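Long-range contact in membrane attack complex assembly inhibitor BGA71 (Borreliella bavariensis, PDB 6FMH), which probably acts at the borrelial cell surface as an inhibitor of complement, blocking assembly of the membrane attack complex: residues A[34-48]-A[76-88]. Residues are numbered along the deposited sequence; the frame is centred on the assembly and turned at random.
Sequences IDAQGINFLATFKAD and INTLKEILETLYN
K80 lies alongside the loop that carries N40 and F41, and each step of its chain has a neighbour there. Its CB sits 3.9 Å from CD1 of F41, CG and CD run past the F41 carbonyl oxygen, and CE brings the ammonium up to N40. With CG anti to the backbone N (chi1 175°) and the rest of the chain extended, the lysine is fully stretched, and NZ donates to the backbone O of N40 at 3.0 Å. The ammonium comes in above the carbonyl plane, 62° out of it, while A43 N reaches the same oxygen from the opposite face in a type I turn, N40 to A43; two donors thus grip one carbonyl.

Beside the lysine's CB, the F41 side chain crosses that of I76 at about a right angle, CD1 lying 3.5 Å from I76 CG2, and its CZ end meets CG of L79. I65 of helix 55-68 also packs on this ring.

A turn further along, T44 divides its two branches. OG1 gives a hydrogen bond to OE2 of E84 at 2.8 Å, meeting the carboxylate from above its plane. The methyl CG2, anti to the backbone N, lies over one face of the Y87 ring in a CH-pi contact, 3.6 Å from the centroid. Y87 in turn points its edge at the face of F45, a T-shaped pair with planes at 76°, and F45 CZ rests on CB of L83. R93, from helix 90-123, makes a cation-pi contact with Y87, and the NE of R93 hydrogen-bonds to the backbone O of Y87.

A loop, a type I turn and the short helix 43-46 thus pack along helix 73-88 in an all-helical Borrelia CRASP-1-type domain.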
loop_
_atom_site.group_PDB
_atom_site.type_symbol
_atom_site.label_atom_id
_atom_site.label_comp_id
_atom_site.label_asym_id
_atom_site.label_seq_id
_atom_site.Cartn_x
_atom_site.Cartn_y
_atom_site.Cartn_z
ATOM N N ILE A 34 10.101 5.959 16.879
ATOM C CA ILE A 34 10.337 7.351 17.202
ATOM C C ILE A 34 9.137 8.022 17.813
ATOM O O ILE A 34 9.249 8.672 18.853
ATOM C CB ILE A 34 10.702 8.082 15.927
ATOM C CG1 ILE A 34 12.154 7.830 15.603
ATOM C CG2 ILE A 34 10.413 9.572 16.032
ATOM C CD1 ILE A 34 12.588 8.581 14.361
ATOM N N ASP A 35 7.987 7.839 17.170
ATOM C CA ASP A 35 6.733 8.427 17.618
ATOM C C ASP A 35 6.200 7.843 18.929
ATOM O O ASP A 35 5.427 8.502 19.626
ATOM C CB ASP A 35 5.662 8.253 16.543
ATOM C CG ASP A 35 5.893 9.136 15.339
ATOM O OD1 ASP A 35 6.847 9.959 15.323
ATOM O OD2 ASP A 35 5.066 9.048 14.413
ATOM N N ALA A 36 6.584 6.618 19.250
ATOM C CA ALA A 36 6.114 5.972 20.479
ATOM C C ALA A 36 6.581 6.716 21.723
ATOM O O ALA A 36 5.949 6.650 22.771
ATOM C CB ALA A 36 6.552 4.510 20.523
ATOM N N GLN A 37 7.653 7.469 21.563
ATOM C CA GLN A 37 8.259 8.231 22.634
ATOM C C GLN A 37 7.661 9.647 22.853
ATOM O O GLN A 37 8.322 10.532 23.411
ATOM C CB GLN A 37 9.791 8.313 22.331
ATOM C CG GLN A 37 10.490 6.920 22.341
ATOM C CD GLN A 37 10.654 6.452 23.745
ATOM O OE1 GLN A 37 10.035 5.473 24.247
ATOM N NE2 GLN A 37 11.491 7.169 24.420
ATOM N N GLY A 38 6.442 9.886 22.378
ATOM C CA GLY A 38 5.706 11.131 22.699
ATOM C C GLY A 38 6.053 12.407 21.932
ATOM O O GLY A 38 5.423 13.430 22.131
ATOM N N ILE A 39 7.056 12.363 21.065
ATOM C CA ILE A 39 7.312 13.455 20.098
ATOM C C ILE A 39 6.102 13.545 19.157
ATOM O O ILE A 39 5.829 12.585 18.439
ATOM C CB ILE A 39 8.613 13.168 19.301
ATOM C CG1 ILE A 39 9.039 14.265 18.321
ATOM C CG2 ILE A 39 8.502 11.896 18.484
ATOM C CD1 ILE A 39 10.540 14.214 18.096
ATOM N N ASN A 40 5.353 14.644 19.207
ATOM C CA ASN A 40 4.111 14.729 18.424
ATOM C C ASN A 40 4.427 15.680 17.302
ATOM O O ASN A 40 4.146 16.890 17.347
ATOM C CB ASN A 40 2.847 15.144 19.230
ATOM C CG ASN A 40 1.513 14.631 18.614
ATOM O OD1 ASN A 40 1.387 14.445 17.424
ATOM N ND2 ASN A 40 0.510 14.409 19.477
ATOM N N PHE A 41 5.124 15.147 16.318
ATOM C CA PHE A 41 5.776 15.973 15.296
ATOM C C PHE A 41 4.808 16.937 14.646
ATOM O O PHE A 41 5.137 18.100 14.415
ATOM C CB PHE A 41 6.479 15.061 14.271
ATOM C CG PHE A 41 7.073 15.794 13.107
ATOM C CD1 PHE A 41 7.936 16.891 13.295
ATOM C CD2 PHE A 41 6.743 15.421 11.817
ATOM C CE1 PHE A 41 8.443 17.591 12.214
ATOM C CE2 PHE A 41 7.259 16.121 10.727
ATOM C CZ PHE A 41 8.099 17.216 10.924
ATOM N N LEU A 42 3.608 16.490 14.360
ATOM C CA LEU A 42 2.677 17.329 13.650
ATOM C C LEU A 42 1.510 17.729 14.516
ATOM O O LEU A 42 0.445 18.082 14.003
ATOM C CB LEU A 42 2.170 16.610 12.383
ATOM C CG LEU A 42 3.235 16.307 11.316
ATOM C CD1 LEU A 42 2.687 15.358 10.295
ATOM C CD2 LEU A 42 3.712 17.550 10.613
ATOM N N ALA A 43 1.689 17.730 15.819
ATOM C CA ALA A 43 0.571 18.046 16.720
ATOM C C ALA A 43 -0.134 19.322 16.338
ATOM O O ALA A 43 -1.354 19.357 16.204
ATOM C CB ALA A 43 1.061 18.156 18.159
ATOM N N THR A 44 0.639 20.392 16.205
ATOM C CA THR A 44 0.110 21.705 15.778
ATOM C C THR A 44 -0.768 21.682 14.511
ATOM O O THR A 44 -1.792 22.374 14.456
ATOM C CB THR A 44 1.278 22.706 15.570
ATOM O OG1 THR A 44 2.044 22.824 16.788
ATOM C CG2 THR A 44 0.782 24.092 15.148
ATOM N N PHE A 45 -0.410 20.848 13.546
ATOM C CA PHE A 45 -1.232 20.671 12.325
ATOM C C PHE A 45 -2.483 19.829 12.568
ATOM O O PHE A 45 -3.500 20.011 11.900
ATOM C CB PHE A 45 -0.414 20.018 11.223
ATOM C CG PHE A 45 0.758 20.835 10.827
ATOM C CD1 PHE A 45 0.611 21.867 9.902
ATOM C CD2 PHE A 45 1.984 20.678 11.490
ATOM C CE1 PHE A 45 1.670 22.674 9.593
ATOM C CE2 PHE A 45 3.038 21.512 11.196
ATOM C CZ PHE A 45 2.887 22.507 10.247
ATOM N N LYS A 46 -2.376 18.895 13.517
ATOM C CA LYS A 46 -3.472 18.067 13.967
ATOM C C LYS A 46 -4.516 18.897 14.679
ATOM O O LYS A 46 -5.704 18.693 14.530
ATOM C CB LYS A 46 -2.954 16.977 14.924
ATOM C CG LYS A 46 -2.399 15.715 14.270
ATOM C CD LYS A 46 -2.438 14.573 15.256
ATOM C CE LYS A 46 -1.852 13.263 14.695
ATOM N NZ LYS A 46 -0.898 12.562 15.591
ATOM N N ALA A 47 -4.075 19.887 15.431
ATOM C CA ALA A 47 -4.994 20.734 16.194
ATOM C C ALA A 47 -5.729 21.719 15.298
ATOM O O ALA A 47 -6.644 22.390 15.764
ATOM C CB ALA A 47 -4.247 21.463 17.300
ATOM N N ASP A 48 -5.342 21.789 14.017
ATOM C CA ASP A 48 -5.929 22.722 13.067
ATOM C C ASP A 48 -7.279 22.247 12.527
ATOM O O ASP A 48 -7.395 21.174 11.964
ATOM C CB ASP A 48 -4.947 22.945 11.913
ATOM C CG ASP A 48 -5.492 23.872 10.845
ATOM O OD1 ASP A 48 -6.649 24.260 10.965
ATOM O OD2 ASP A 48 -4.808 24.167 9.859
ATOM N N ILE A 76 14.384 16.189 13.900
ATOM C CA ILE A 76 12.969 16.254 13.678
ATOM C C ILE A 76 12.374 17.325 14.556
ATOM O O ILE A 76 11.388 17.970 14.188
ATOM C CB ILE A 76 12.290 14.905 14.036
ATOM C CG1 ILE A 76 12.665 13.821 13.037
ATOM C CG2 ILE A 76 10.761 15.019 14.077
ATOM C CD1 ILE A 76 12.435 12.422 13.571
ATOM N N ASN A 77 12.880 17.419 15.773
ATOM C CA ASN A 77 12.379 18.427 16.701
ATOM C C ASN A 77 12.676 19.824 16.212
ATOM O O ASN A 77 11.875 20.721 16.365
ATOM C CB ASN A 77 12.966 18.214 18.103
ATOM C CG ASN A 77 12.267 17.134 18.886
ATOM O OD1 ASN A 77 12.939 16.254 19.421
ATOM N ND2 ASN A 77 10.950 17.175 18.989
ATOM N N THR A 78 13.842 20.006 15.643
ATOM C CA THR A 78 14.225 21.306 15.073
ATOM C C THR A 78 13.301 21.705 13.945
ATOM O O THR A 78 12.886 22.882 13.840
ATOM C CB THR A 78 15.641 21.209 14.513
ATOM O OG1 THR A 78 16.478 20.610 15.524
ATOM C CG2 THR A 78 16.180 22.537 14.147
ATOM N N LEU A 79 12.989 20.728 13.094
ATOM C CA LEU A 79 12.114 20.981 11.994
ATOM C C LEU A 79 10.741 21.326 12.528
ATOM O O LEU A 79 10.024 22.147 11.961
ATOM C CB LEU A 79 12.022 19.753 11.078
ATOM C CG LEU A 79 11.054 19.866 9.861
ATOM C CD1 LEU A 79 11.085 21.214 9.155
ATOM C CD2 LEU A 79 11.346 18.794 8.841
ATOM N N LYS A 80 10.356 20.655 13.595
ATOM C CA LYS A 80 9.088 20.936 14.264
ATOM C C LYS A 80 9.021 22.395 14.723
ATOM O O LYS A 80 8.026 23.080 14.543
ATOM C CB LYS A 80 8.948 19.995 15.442
ATOM C CG LYS A 80 7.744 20.250 16.287
ATOM C CD LYS A 80 7.503 19.128 17.303
ATOM C CE LYS A 80 6.373 19.562 18.220
ATOM N NZ LYS A 80 5.920 18.485 19.129
ATOM N N GLU A 81 10.109 22.875 15.305
ATOM C CA GLU A 81 10.135 24.239 15.752
ATOM C C GLU A 81 10.013 25.194 14.556
ATOM O O GLU A 81 9.199 26.117 14.558
ATOM C CB GLU A 81 11.378 24.475 16.589
ATOM C CG GLU A 81 11.623 25.920 17.019
ATOM C CD GLU A 81 12.825 26.040 17.947
ATOM O OE1 GLU A 81 12.919 25.204 18.826
ATOM O OE2 GLU A 81 13.676 26.954 17.819
ATOM N N ILE A 82 10.815 24.960 13.524
ATOM C CA ILE A 82 10.722 25.722 12.289
ATOM C C ILE A 82 9.263 25.846 11.810
ATOM O O ILE A 82 8.764 26.971 11.573
ATOM C CB ILE A 82 11.542 25.096 11.136
ATOM C CG1 ILE A 82 13.024 25.247 11.419
ATOM C CG2 ILE A 82 11.202 25.826 9.828
ATOM C CD1 ILE A 82 13.951 24.408 10.586
ATOM N N LEU A 83 8.588 24.707 11.717
ATOM C CA LEU A 83 7.247 24.722 11.178
ATOM C C LEU A 83 6.259 25.367 12.100
ATOM O O LEU A 83 5.353 26.035 11.659
ATOM C CB LEU A 83 6.806 23.313 10.810
ATOM C CG LEU A 83 7.604 22.656 9.680
ATOM C CD1 LEU A 83 7.128 21.240 9.556
ATOM C CD2 LEU A 83 7.476 23.399 8.367
ATOM N N GLU A 84 6.460 25.207 13.400
ATOM C CA GLU A 84 5.567 25.816 14.395
ATOM C C GLU A 84 5.775 27.311 14.574
ATOM O O GLU A 84 4.841 28.049 14.811
ATOM C CB GLU A 84 5.720 25.117 15.731
ATOM C CG GLU A 84 4.988 23.796 15.763
ATOM C CD GLU A 84 5.192 23.022 17.056
ATOM O OE1 GLU A 84 5.880 23.521 17.957
ATOM O OE2 GLU A 84 4.617 21.932 17.186
ATOM N N THR A 85 7.003 27.765 14.449
ATOM C CA THR A 85 7.247 29.200 14.326
ATOM C C THR A 85 6.418 29.784 13.163
ATOM O O THR A 85 5.696 30.755 13.347
ATOM C CB THR A 85 8.731 29.452 14.053
ATOM O OG1 THR A 85 9.514 28.699 15.006
ATOM C CG2 THR A 85 9.092 30.922 14.111
ATOM N N LEU A 86 6.548 29.189 11.979
ATOM C CA LEU A 86 5.916 29.710 10.767
ATOM C C LEU A 86 4.408 29.660 10.907
ATOM O O LEU A 86 3.722 30.616 10.529
ATOM C CB LEU A 86 6.350 28.924 9.512
ATOM C CG LEU A 86 7.793 29.083 9.053
ATOM C CD1 LEU A 86 8.163 28.141 7.916
ATOM C CD2 LEU A 86 8.084 30.507 8.643
ATOM N N TYR A 87 3.915 28.559 11.472
ATOM C CA TYR A 87 2.492 28.355 11.705
ATOM C C TYR A 87 1.930 29.380 12.681
ATOM O O TYR A 87 0.853 29.927 12.472
ATOM C CB TYR A 87 2.241 26.959 12.292
ATOM C CG TYR A 87 0.794 26.579 12.413
ATOM C CD1 TYR A 87 0.030 26.983 13.516
ATOM C CD2 TYR A 87 0.179 25.826 11.443
ATOM C CE1 TYR A 87 -1.315 26.661 13.632
ATOM C CE2 TYR A 87 -1.150 25.477 11.573
ATOM C CZ TYR A 87 -1.896 25.910 12.667
ATOM O OH TYR A 87 -3.238 25.581 12.799
ATOM N N ASN A 88 2.657 29.653 13.752
ATOM C CA ASN A 88 2.189 30.617 14.732
ATOM C C ASN A 88 2.244 32.073 14.298
ATOM O O ASN A 88 1.730 32.940 15.016
ATOM C CB ASN A 88 2.925 30.453 16.046
ATOM C CG ASN A 88 2.605 29.177 16.699
ATOM O OD1 ASN A 88 1.489 28.672 16.553
ATOM N ND2 ASN A 88 3.558 28.614 17.418
#